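Local coordinates for protein glutamine cyclotransferase (Zymomonas mobilis, PDB 3NOL) that catalyses the cyclisation of N-terminal glutamine to pyroglutamate with release of ammonia, using a calcium-binding beta-propeller fold, at residues 101-104 and 105-108; 232-235 and 236-239. All blocks are in the same frame, centred on the assembly; numbering follows the deposited sequence.

Contact 1. Residues 101-104 and 105-108; sequences GLTW and KNGL
In the beta-hairpin connection between strands 98-103 and 108-113, the second and third strands of a four-stranded antiparallel blade of the propeller, T103 and L108 meet across the turn. The hydroxyl OG1 of T103 donates to the backbone O of L108 at 2.6 Å, lying in the carbonyl plane on a lone pair with a C=O...donor angle of 143°. A chi1 of 59° sets OG1 between the backbone N and carbonyl carbon of T103, turned to the returning chain, while CG2, beside the backbone N, comes within 4.2 Å of L108 CD1. N106 crosses the threonine side chain at about a right angle, its CB 3.1 Å from T103 OG1; its amide end is held by the carbonyl O of R86, before strand 89-95. A water links the two arms, donating to T103 O at 2.9 Å and accepting from G107 N at 3.1 Å. G107 itself has a positive phi, 62°, which favours glycine. At the exposed end of the turn W104 and K105 lie side by side and point the same way. K105 bends at chi2, chi3 and chi4, bringing NZ over one face of the indole, 3.9 Å from the centroid of its six-membered ring, in a cation-pi interaction; K105 CG covers the same ring in a CH-pi contact, 4.1 Å from that centroid. W104 NE1 is hydrogen-bonded to a glycerol, probably from the crystallisation liquor. With a valine at T103 the L108 carbonyl would probably lose its hydroxyl donor, and the start of the returning strand would be held less firmly. The turn thus combines polar bonds across it, one from a hydroxyl and two through a water, with an indole that probably helps to stabilise the ammonium charge.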
loop_
_atom_site.group_PDB
_atom_site.type_symbol
_atom_site.label_atom_id
_atom_site.label_comp_id
_atom_site.label_asym_id
_atom_site.label_seq_id
_atom_site.Cartn_x
_atom_site.Cartn_y
_atom_site.Cartn_z
ATOM N N GLY A 101 10.771 1.791 -4.651
ATOM C CA GLY A 101 10.483 2.087 -3.249
ATOM C C GLY A 101 10.663 3.574 -2.943
ATOM O O GLY A 101 11.566 4.228 -3.496
ATOM N N LEU A 102 9.812 4.084 -2.047
ATOM C CA LEU A 102 9.914 5.431 -1.485
ATOM C C LEU A 102 10.584 5.419 -0.105
ATOM O O LEU A 102 10.825 4.352 0.469
ATOM C CB LEU A 102 8.510 6.037 -1.372
ATOM C CG LEU A 102 7.693 6.003 -2.688
ATOM C CD1 LEU A 102 6.305 6.592 -2.429
ATOM C CD2 LEU A 102 8.451 6.716 -3.843
ATOM N N THR A 103 10.896 6.606 0.411
ATOM C CA THR A 103 11.489 6.725 1.763
ATOM C C THR A 103 10.701 7.726 2.615
ATOM O O THR A 103 9.928 8.528 2.084
ATOM C CB THR A 103 12.968 7.159 1.745
ATOM O OG1 THR A 103 13.063 8.417 1.088
ATOM C CG2 THR A 103 13.871 6.101 1.010
ATOM N N TRP A 104 10.936 7.673 3.928
ATOM C CA TRP A 104 10.173 8.431 4.915
ATOM C C TRP A 104 10.494 9.933 4.825
ATOM O O TRP A 104 9.608 10.743 4.563
ATOM C CB TRP A 104 10.471 7.893 6.320
ATOM C CG TRP A 104 9.558 8.417 7.403
ATOM C CD1 TRP A 104 8.218 8.652 7.313
ATOM C CD2 TRP A 104 9.934 8.732 8.749
ATOM N NE1 TRP A 104 7.732 9.102 8.522
ATOM C CE2 TRP A 104 8.767 9.158 9.419
ATOM C CE3 TRP A 104 11.149 8.695 9.450
ATOM C CZ2 TRP A 104 8.775 9.548 10.757
ATOM C CZ3 TRP A 104 11.155 9.083 10.792
ATOM C CH2 TRP A 104 9.974 9.505 11.423
ATOM N N LYS A 105 11.769 10.271 5.004
ATOM C CA LYS A 105 12.205 11.665 5.070
ATOM C C LYS A 105 13.396 12.004 4.154
ATOM O O LYS A 105 13.913 13.126 4.194
ATOM C CB LYS A 105 12.571 12.005 6.516
ATOM C CG LYS A 105 11.419 11.919 7.504
ATOM C CD LYS A 105 10.173 12.646 7.003
ATOM C CE LYS A 105 9.602 13.545 8.083
ATOM N NZ LYS A 105 9.621 12.898 9.407
ATOM N N ASN A 106 13.806 11.049 3.326
ATOM C CA ASN A 106 15.014 11.187 2.510
ATOM C C ASN A 106 14.806 11.976 1.207
ATOM O O ASN A 106 15.783 12.429 0.592
ATOM C CB ASN A 106 15.614 9.806 2.204
ATOM C CG ASN A 106 15.993 9.029 3.460
ATOM O OD1 ASN A 106 15.231 8.175 3.935
ATOM N ND2 ASN A 106 17.186 9.319 4.006
ATOM N N GLY A 107 13.549 12.113 0.767
ATOM C CA GLY A 107 13.240 12.746 -0.518
ATOM C C GLY A 107 13.840 11.965 -1.686
ATOM O O GLY A 107 14.138 12.514 -2.755
ATOM N N LEU A 108 14.037 10.676 -1.461
ATOM C CA LEU A 108 14.527 9.837 -2.532
ATOM C C LEU A 108 13.924 8.456 -2.480
ATOM O O LEU A 108 13.305 8.051 -1.478
ATOM C CB LEU A 108 16.046 9.814 -2.567
ATOM C CG LEU A 108 16.780 9.257 -1.343
ATOM C CD1 LEU A 108 16.839 7.764 -1.393
ATOM C CD2 LEU A 108 18.193 9.838 -1.389
HETATM O O HOH W 1 10.602 11.247 1.223
#

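Contact 2. Residues 232-235 and 236-239; sequences WDKE and HHRL. With SO4 (sulfate ion), chain D.
Backbone hydrogen bonds join D233 and R238 in both directions, D233 N to R238 O at 2.9 Å and R238 N to D233 O at 3.1 Å, as an antiparallel hydrogen-bonded pair. H237 also faces D233, and its positive phi of 53° fits a G1 beta bulge. In a carboxylate-to-backbone bond, D233 OD2 accepts from H236 N at 3.1 Å, met from above the carboxylate plane. Among the charged groups, D233 forms a salt bridge with R238, whose NE and NH2 converge on OD1, though the placement of OD1 is less sure. K234 NZ donates hydrogen bonds to O1 and O2 of a sulfate, probably from the crystallisation liquor, and forms a salt bridge with D181. On the sheet face that carries W232 and L239, indole CE3 packs on L239 CB at 3.8 Å; the indole edge also meets the face of the H237 ring in the turn, CZ2 over the imidazole centre, with planes at 53°. Strand 227-233 is the edge of its sheet and 238-243 pairs on with 248-256, L239 bonding to I252 through the backbone; W232 rests on E178 and V180 of strand 177-180, and D233 on Y50 of strand 44-51.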
loop_
_atom_site.group_PDB
_atom_site.type_symbol
_atom_site.label_atom_id
_atom_site.label_comp_id
_atom_site.label_asym_id
_atom_site.label_seq_id
_atom_site.Cartn_x
_atom_site.Cartn_y
_atom_site.Cartn_z
ATOM N N TRP A 232 -3.607 -6.581 -4.319
ATOM C CA TRP A 232 -4.619 -7.067 -5.234
ATOM C C TRP A 232 -3.976 -8.076 -6.162
ATOM O O TRP A 232 -2.944 -7.805 -6.765
ATOM C CB TRP A 232 -5.193 -5.882 -6.012
ATOM C CG TRP A 232 -6.134 -6.211 -7.136
ATOM C CD1 TRP A 232 -5.949 -5.934 -8.470
ATOM C CD2 TRP A 232 -7.430 -6.824 -7.028
ATOM N NE1 TRP A 232 -7.043 -6.352 -9.198
ATOM C CE2 TRP A 232 -7.966 -6.906 -8.344
ATOM C CE3 TRP A 232 -8.185 -7.316 -5.957
ATOM C CZ2 TRP A 232 -9.235 -7.445 -8.607
ATOM C CZ3 TRP A 232 -9.456 -7.857 -6.223
ATOM C CH2 TRP A 232 -9.959 -7.925 -7.531
ATOM N N ASP A 233 -4.616 -9.239 -6.249
ATOM C CA ASP A 233 -4.188 -10.337 -7.085
ATOM C C ASP A 233 -5.136 -10.291 -8.265
ATOM O O ASP A 233 -6.304 -10.688 -8.163
ATOM C CB ASP A 233 -4.328 -11.650 -6.303
ATOM C CG ASP A 233 -4.218 -12.904 -7.175
ATOM O OD1 ASP A 233 -4.346 -13.994 -6.586
ATOM O OD2 ASP A 233 -4.043 -12.802 -8.409
ATOM N N LYS A 234 -4.616 -9.803 -9.382
ATOM C CA LYS A 234 -5.394 -9.574 -10.599
ATOM C C LYS A 234 -5.812 -10.898 -11.262
ATOM O O LYS A 234 -6.932 -11.023 -11.795
ATOM C CB LYS A 234 -4.547 -8.731 -11.564
ATOM C CG LYS A 234 -5.167 -8.450 -12.933
ATOM C CD LYS A 234 -6.316 -7.505 -12.823
ATOM C CE LYS A 234 -6.564 -6.799 -14.134
ATOM N NZ LYS A 234 -7.804 -5.992 -13.970
ATOM N N GLU A 235 -4.916 -11.880 -11.237
ATOM C CA GLU A 235 -5.226 -13.198 -11.832
ATOM C C GLU A 235 -6.459 -13.864 -11.207
ATOM O O GLU A 235 -7.375 -14.307 -11.933
ATOM C CB GLU A 235 -4.034 -14.150 -11.743
ATOM C CG GLU A 235 -4.373 -15.492 -12.441
ATOM C CD GLU A 235 -3.263 -16.544 -12.440
ATOM O OE1 GLU A 235 -3.469 -17.573 -13.140
ATOM O OE2 GLU A 235 -2.232 -16.359 -11.747
ATOM N N HIS A 236 -6.492 -13.922 -9.866
ATOM C CA HIS A 236 -7.572 -14.631 -9.122
ATOM C C HIS A 236 -8.639 -13.688 -8.522
ATOM O O HIS A 236 -9.616 -14.150 -7.900
ATOM C CB HIS A 236 -6.976 -15.514 -8.011
ATOM C CG HIS A 236 -5.820 -16.370 -8.451
ATOM N ND1 HIS A 236 -5.978 -17.521 -9.191
ATOM C CD2 HIS A 236 -4.485 -16.220 -8.271
ATOM C CE1 HIS A 236 -4.791 -18.053 -9.439
ATOM N NE2 HIS A 236 -3.869 -17.292 -8.879
ATOM N N HIS A 237 -8.437 -12.387 -8.692
ATOM C CA HIS A 237 -9.266 -11.348 -8.058
ATOM C C HIS A 237 -9.384 -11.538 -6.533
ATOM O O HIS A 237 -10.480 -11.718 -5.980
ATOM C CB HIS A 237 -10.623 -11.234 -8.764
ATOM C CG HIS A 237 -10.605 -10.312 -9.951
ATOM N ND1 HIS A 237 -11.696 -9.544 -10.308
ATOM C CD2 HIS A 237 -9.633 -10.031 -10.857
ATOM C CE1 HIS A 237 -11.400 -8.840 -11.391
ATOM N NE2 HIS A 237 -10.152 -9.109 -11.739
ATOM N N ARG A 238 -8.229 -11.483 -5.876
ATOM C CA ARG A 238 -8.153 -11.499 -4.409
ATOM C C ARG A 238 -7.679 -10.154 -3.878
ATOM O O ARG A 238 -6.581 -9.692 -4.224
ATOM C CB ARG A 238 -7.220 -12.617 -3.915
ATOM C CG ARG A 238 -7.719 -14.041 -4.214
ATOM C CD ARG A 238 -6.810 -15.133 -3.609
ATOM N NE ARG A 238 -5.492 -15.139 -4.256
ATOM C CZ ARG A 238 -4.424 -15.843 -3.863
ATOM N NH1 ARG A 238 -4.463 -16.638 -2.796
ATOM N NH2 ARG A 238 -3.286 -15.750 -4.557
ATOM N N LEU A 239 -8.511 -9.543 -3.036
ATOM C CA LEU A 239 -8.176 -8.286 -2.383
ATOM C C LEU A 239 -7.706 -8.572 -0.952
ATOM O O LEU A 239 -8.410 -9.245 -0.189
ATOM C CB LEU A 239 -9.406 -7.376 -2.347
ATOM C CG LEU A 239 -9.249 -5.966 -1.766
ATOM C CD1 LEU A 239 -8.216 -5.156 -2.524
ATOM C CD2 LEU A 239 -10.591 -5.235 -1.721
HETATM S S SO4 D . -6.836 -2.630 -14.954
HETATM O O1 SO4 D . -7.008 -3.809 -15.806
HETATM O O2 SO4 D . -7.171 -2.958 -13.573
HETATM O O3 SO4 D . -5.441 -2.204 -15.052
HETATM O O4 SO4 D . -7.719 -1.547 -15.406
#

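Overall arrangement
From the N terminus, the chain first lays down strand 28-38, which later pairs with 248-256, then the sheet of 44-51 to 77-82. In the next sheet contact 1 closes the short turn from strand 98-103 to strand 108-113. After the sheet of 132-134 to 169-170 and strands 177-180 to 204-209, contact 2 closes the hairpin of strands 227-233 and 238-243. The two turns follow in series, neither nesting nor crossing. Contact 1 and contact 2 lie on opposite sides of the chain's centre, their centres 28 Å apart. Each ties adjacent strands within its own sheet; the W232 side chain of contact 2 lies about 7 Å from the calcium ion, against about 11 Å for L102 of contact 1.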